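Local coordinates for protein dehydrogenase (Thermotoga maritima, PDB 3EZY) that catalyses the NAD(+)-dependent oxidation of myo-inositol to scyllo-inosose and probably serves in myo-inositol degradation, at residues I28-L40 and V49-D62. Sequence-based numbering, arbitrary orientation.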
# COMPACT_ATOMS: atom_id res chain seq x y z
N ILE A 28 18.13 33.98 -16.97
CA ILE A 28 17.41 33.94 -18.24
C ILE A 28 18.13 33.18 -19.32
O ILE A 28 19.35 33.14 -19.37
CB ILE A 28 17.01 35.32 -18.84
CG1 ILE A 28 18.23 36.13 -19.29
CG2 ILE A 28 16.03 36.10 -17.94
CD1 ILE A 28 17.94 36.93 -20.53
N LEU A 29 17.33 32.62 -20.20
CA LEU A 29 17.84 31.99 -21.41
C LEU A 29 18.21 33.09 -22.41
O LEU A 29 17.34 33.69 -23.01
CB LEU A 29 16.76 31.13 -22.04
CG LEU A 29 17.18 30.38 -23.31
CD1 LEU A 29 18.36 29.42 -23.06
CD2 LEU A 29 15.99 29.61 -23.78
N TYR A 30 19.51 33.33 -22.57
CA TYR A 30 19.99 34.41 -23.43
C TYR A 30 20.41 33.90 -24.79
O TYR A 30 20.24 34.60 -25.79
CB TYR A 30 21.16 35.15 -22.77
CG TYR A 30 21.85 36.14 -23.67
CD1 TYR A 30 21.34 37.41 -23.84
CD2 TYR A 30 23.00 35.80 -24.36
CE1 TYR A 30 21.96 38.33 -24.67
CE2 TYR A 30 23.62 36.70 -25.19
CZ TYR A 30 23.09 37.97 -25.33
OH TYR A 30 23.72 38.89 -26.16
N ALA A 31 21.01 32.71 -24.83
CA ALA A 31 21.53 32.17 -26.09
C ALA A 31 21.34 30.67 -26.19
O ALA A 31 21.40 29.96 -25.20
CB ALA A 31 23.03 32.50 -26.26
N ILE A 32 21.13 30.21 -27.42
CA ILE A 32 21.09 28.79 -27.68
C ILE A 32 22.01 28.46 -28.84
O ILE A 32 22.34 29.33 -29.67
CB ILE A 32 19.64 28.30 -28.00
CG1 ILE A 32 19.00 29.13 -29.15
CG2 ILE A 32 18.80 28.28 -26.74
CD1 ILE A 32 17.68 28.57 -29.64
N SER A 33 22.45 27.21 -28.90
CA SER A 33 23.30 26.79 -29.99
C SER A 33 22.95 25.35 -30.28
O SER A 33 22.67 24.57 -29.36
CB SER A 33 24.79 26.90 -29.62
OG SER A 33 25.61 26.32 -30.62
N ASP A 34 22.94 25.01 -31.57
CA ASP A 34 22.72 23.64 -31.98
C ASP A 34 23.21 23.60 -33.41
O ASP A 34 23.16 24.60 -34.12
CB ASP A 34 21.23 23.28 -31.89
CG ASP A 34 20.96 21.79 -32.10
OD1 ASP A 34 20.73 21.36 -33.26
OD2 ASP A 34 20.91 21.04 -31.12
N VAL A 35 23.70 22.45 -33.84
CA VAL A 35 24.24 22.37 -35.19
C VAL A 35 23.17 22.14 -36.27
O VAL A 35 23.47 22.26 -37.45
CB VAL A 35 25.38 21.33 -35.29
CG1 VAL A 35 26.66 21.90 -34.60
CG2 VAL A 35 24.95 19.99 -34.70
N ARG A 36 21.93 21.83 -35.88
CA ARG A 36 20.85 21.71 -36.84
C ARG A 36 20.19 23.05 -37.01
O ARG A 36 19.57 23.54 -36.05
CB ARG A 36 19.79 20.73 -36.34
CG ARG A 36 20.30 19.34 -36.13
CD ARG A 36 19.32 18.62 -35.23
NE ARG A 36 19.60 18.85 -33.81
CZ ARG A 36 18.89 18.33 -32.81
NH1 ARG A 36 17.86 17.51 -33.06
NH2 ARG A 36 19.22 18.61 -31.54
N GLU A 37 20.27 23.63 -38.20
CA GLU A 37 19.81 25.00 -38.42
C GLU A 37 18.30 25.20 -38.19
O GLU A 37 17.89 26.20 -37.64
CB GLU A 37 20.23 25.54 -39.80
CG GLU A 37 21.70 26.06 -39.87
CD GLU A 37 21.87 27.31 -40.73
OE1 GLU A 37 21.30 27.36 -41.85
OE2 GLU A 37 22.58 28.26 -40.29
N ASP A 38 17.48 24.24 -38.62
CA ASP A 38 16.03 24.44 -38.44
C ASP A 38 15.59 24.27 -36.99
O ASP A 38 14.73 25.02 -36.52
CB ASP A 38 15.23 23.53 -39.37
CG ASP A 38 15.55 23.79 -40.83
OD1 ASP A 38 14.97 24.76 -41.42
OD2 ASP A 38 16.40 23.03 -41.36
N ARG A 39 16.21 23.31 -36.30
CA ARG A 39 16.06 23.16 -34.85
C ARG A 39 16.38 24.48 -34.13
O ARG A 39 15.55 25.01 -33.39
CB ARG A 39 16.99 22.04 -34.38
CG ARG A 39 16.82 21.62 -32.88
CD ARG A 39 15.44 21.03 -32.60
NE ARG A 39 15.24 20.77 -31.18
CZ ARG A 39 14.05 20.70 -30.59
NH1 ARG A 39 12.94 20.88 -31.32
NH2 ARG A 39 13.96 20.46 -29.27
N LEU A 40 17.58 25.01 -34.38
CA LEU A 40 17.98 26.31 -33.86
C LEU A 40 16.95 27.44 -34.16
O LEU A 40 16.51 28.15 -33.25
CB LEU A 40 19.31 26.67 -34.48
CG LEU A 40 20.07 27.84 -33.83
CD1 LEU A 40 20.24 27.52 -32.34
CD2 LEU A 40 21.41 27.98 -34.53
N VAL A 49 14.40 33.62 -27.76
CA VAL A 49 15.78 33.73 -27.28
C VAL A 49 16.49 34.85 -28.04
O VAL A 49 16.38 34.93 -29.24
CB VAL A 49 16.57 32.41 -27.47
CG1 VAL A 49 17.89 32.47 -26.75
CG2 VAL A 49 15.75 31.23 -27.00
N GLU A 50 17.25 35.67 -27.33
CA GLU A 50 18.04 36.73 -27.97
C GLU A 50 19.01 36.30 -29.07
O GLU A 50 19.03 36.90 -30.14
CB GLU A 50 18.82 37.50 -26.92
CG GLU A 50 18.19 38.82 -26.60
CD GLU A 50 17.56 38.85 -25.23
OE1 GLU A 50 16.96 39.90 -24.93
OE2 GLU A 50 17.67 37.87 -24.47
N LYS A 51 19.86 35.31 -28.76
CA LYS A 51 20.91 34.90 -29.68
C LYS A 51 20.84 33.40 -29.99
O LYS A 51 20.64 32.57 -29.09
CB LYS A 51 22.28 35.20 -29.05
CG LYS A 51 22.52 36.68 -28.79
CD LYS A 51 22.60 37.48 -30.12
CE LYS A 51 23.36 36.69 -31.20
NZ LYS A 51 23.57 37.46 -32.46
N ALA A 52 21.03 33.04 -31.24
CA ALA A 52 21.10 31.64 -31.59
C ALA A 52 22.37 31.48 -32.37
O ALA A 52 22.59 32.19 -33.34
CB ALA A 52 19.87 31.25 -32.42
N TYR A 53 23.21 30.53 -31.98
CA TYR A 53 24.51 30.35 -32.63
C TYR A 53 24.68 28.96 -33.21
O TYR A 53 24.52 27.96 -32.49
CB TYR A 53 25.63 30.57 -31.60
CG TYR A 53 25.75 31.97 -31.06
CD1 TYR A 53 26.29 33.00 -31.85
CD2 TYR A 53 25.40 32.26 -29.76
CE1 TYR A 53 26.44 34.29 -31.35
CE2 TYR A 53 25.53 33.55 -29.25
CZ TYR A 53 26.05 34.56 -30.06
OH TYR A 53 26.21 35.84 -29.57
N LYS A 54 25.07 28.88 -34.48
CA LYS A 54 25.43 27.60 -35.09
C LYS A 54 26.71 27.04 -34.50
O LYS A 54 26.84 25.84 -34.28
CB LYS A 54 25.61 27.74 -36.61
CG LYS A 54 24.33 27.81 -37.37
CD LYS A 54 24.61 27.93 -38.88
CE LYS A 54 25.80 27.04 -39.28
NZ LYS A 54 25.61 26.48 -40.67
N ASP A 55 27.66 27.91 -34.22
CA ASP A 55 28.94 27.49 -33.66
C ASP A 55 28.93 27.70 -32.15
O ASP A 55 28.79 28.82 -31.71
CB ASP A 55 30.02 28.35 -34.30
CG ASP A 55 31.41 28.06 -33.74
OD1 ASP A 55 31.54 27.19 -32.83
OD2 ASP A 55 32.36 28.72 -34.23
N PRO A 56 29.08 26.63 -31.36
CA PRO A 56 28.94 26.78 -29.89
C PRO A 56 30.02 27.65 -29.27
O PRO A 56 29.81 28.21 -28.17
CB PRO A 56 29.11 25.35 -29.36
CG PRO A 56 29.72 24.55 -30.49
CD PRO A 56 29.26 25.23 -31.77
N HIS A 57 31.16 27.73 -29.93
CA HIS A 57 32.29 28.57 -29.48
C HIS A 57 31.95 30.05 -29.51
O HIS A 57 32.35 30.81 -28.63
CB HIS A 57 33.55 28.27 -30.29
CG HIS A 57 34.15 26.95 -29.95
ND1 HIS A 57 34.96 26.77 -28.85
CD2 HIS A 57 34.02 25.73 -30.53
CE1 HIS A 57 35.32 25.50 -28.77
NE2 HIS A 57 34.77 24.84 -29.79
N GLU A 58 31.18 30.46 -30.51
CA GLU A 58 30.60 31.80 -30.51
C GLU A 58 29.67 32.02 -29.30
O GLU A 58 29.61 33.12 -28.74
CB GLU A 58 29.85 32.06 -31.81
CG GLU A 58 30.71 31.94 -33.07
CD GLU A 58 31.96 32.83 -33.06
OE1 GLU A 58 32.05 33.73 -32.19
OE2 GLU A 58 32.85 32.63 -33.92
N LEU A 59 28.90 31.00 -28.92
CA LEU A 59 28.08 31.14 -27.72
C LEU A 59 28.96 31.34 -26.46
O LEU A 59 28.74 32.23 -25.62
CB LEU A 59 27.12 29.91 -27.57
CG LEU A 59 26.18 29.95 -26.35
CD1 LEU A 59 24.82 29.24 -26.61
CD2 LEU A 59 26.86 29.40 -25.06
N ILE A 60 29.93 30.47 -26.30
CA ILE A 60 30.80 30.54 -25.14
C ILE A 60 31.56 31.87 -25.02
O ILE A 60 31.78 32.37 -23.92
CB ILE A 60 31.80 29.36 -25.18
CG1 ILE A 60 31.03 28.05 -24.90
CG2 ILE A 60 32.99 29.60 -24.24
CD1 ILE A 60 31.71 26.82 -25.42
N GLU A 61 31.96 32.44 -26.16
CA GLU A 61 32.75 33.70 -26.17
C GLU A 61 31.86 34.96 -26.08
O GLU A 61 32.35 36.05 -25.80
CB GLU A 61 33.68 33.73 -27.40
CG GLU A 61 34.80 32.66 -27.34
CD GLU A 61 35.35 32.28 -28.72
OE1 GLU A 61 35.31 33.12 -29.64
OE2 GLU A 61 35.82 31.14 -28.90
N ASP A 62 30.56 34.79 -26.29
CA ASP A 62 29.63 35.91 -26.12
C ASP A 62 29.75 36.53 -24.73
O ASP A 62 29.53 35.84 -23.73
CB ASP A 62 28.20 35.41 -26.32
CG ASP A 62 27.18 36.55 -26.42
OD1 ASP A 62 27.30 37.55 -25.68
OD2 ASP A 62 26.24 36.43 -27.23
O HOH W 1 26.02 23.91 -32.00
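Strands 28-33 and 51-53 run parallel and are joined by backbone hydrogen bonds from Lys51 N to Tyr30 O (3.1 Å), Ile32 N to Lys51 O (2.9 Å) and Tyr53 N to Ile32 O (2.7 Å). Beyond them the Ser33 hydroxyl, anti to its own backbone nitrogen (chi1 172°), donates to Tyr53 O (2.7 Å), approaching tilted from the carbonyl plane, and accepts from a water that also donates to Lys54 O. With helix 37-47 these strands form a right-handed beta-alpha-beta crossover of the Rossmann fold, strand 51-53 lying at the sheet's edge within the chain. Apolar packing covers both faces: Leu40 CG rests on Ala52 CB (3.7 Å) and Leu29 CD2 on Val49 CG2, while on the other face Leu59 CD1 meets Ala31 CB (3.7 Å). Among the aromatic contacts, the Tyr30 ring lies alongside the Lys51 chain and turns its CE2 edge to Asp62 OD2 (3.3 Å), the ring and carboxylate planes nearly perpendicular; its hydroxyl is hydrogen-bonded to Asn64 ND2. An alanine here would take away the ring and its hydroxyl, and would probably leave a gap beside Lys51 and Asp62 and the Asn64 amide without its mate.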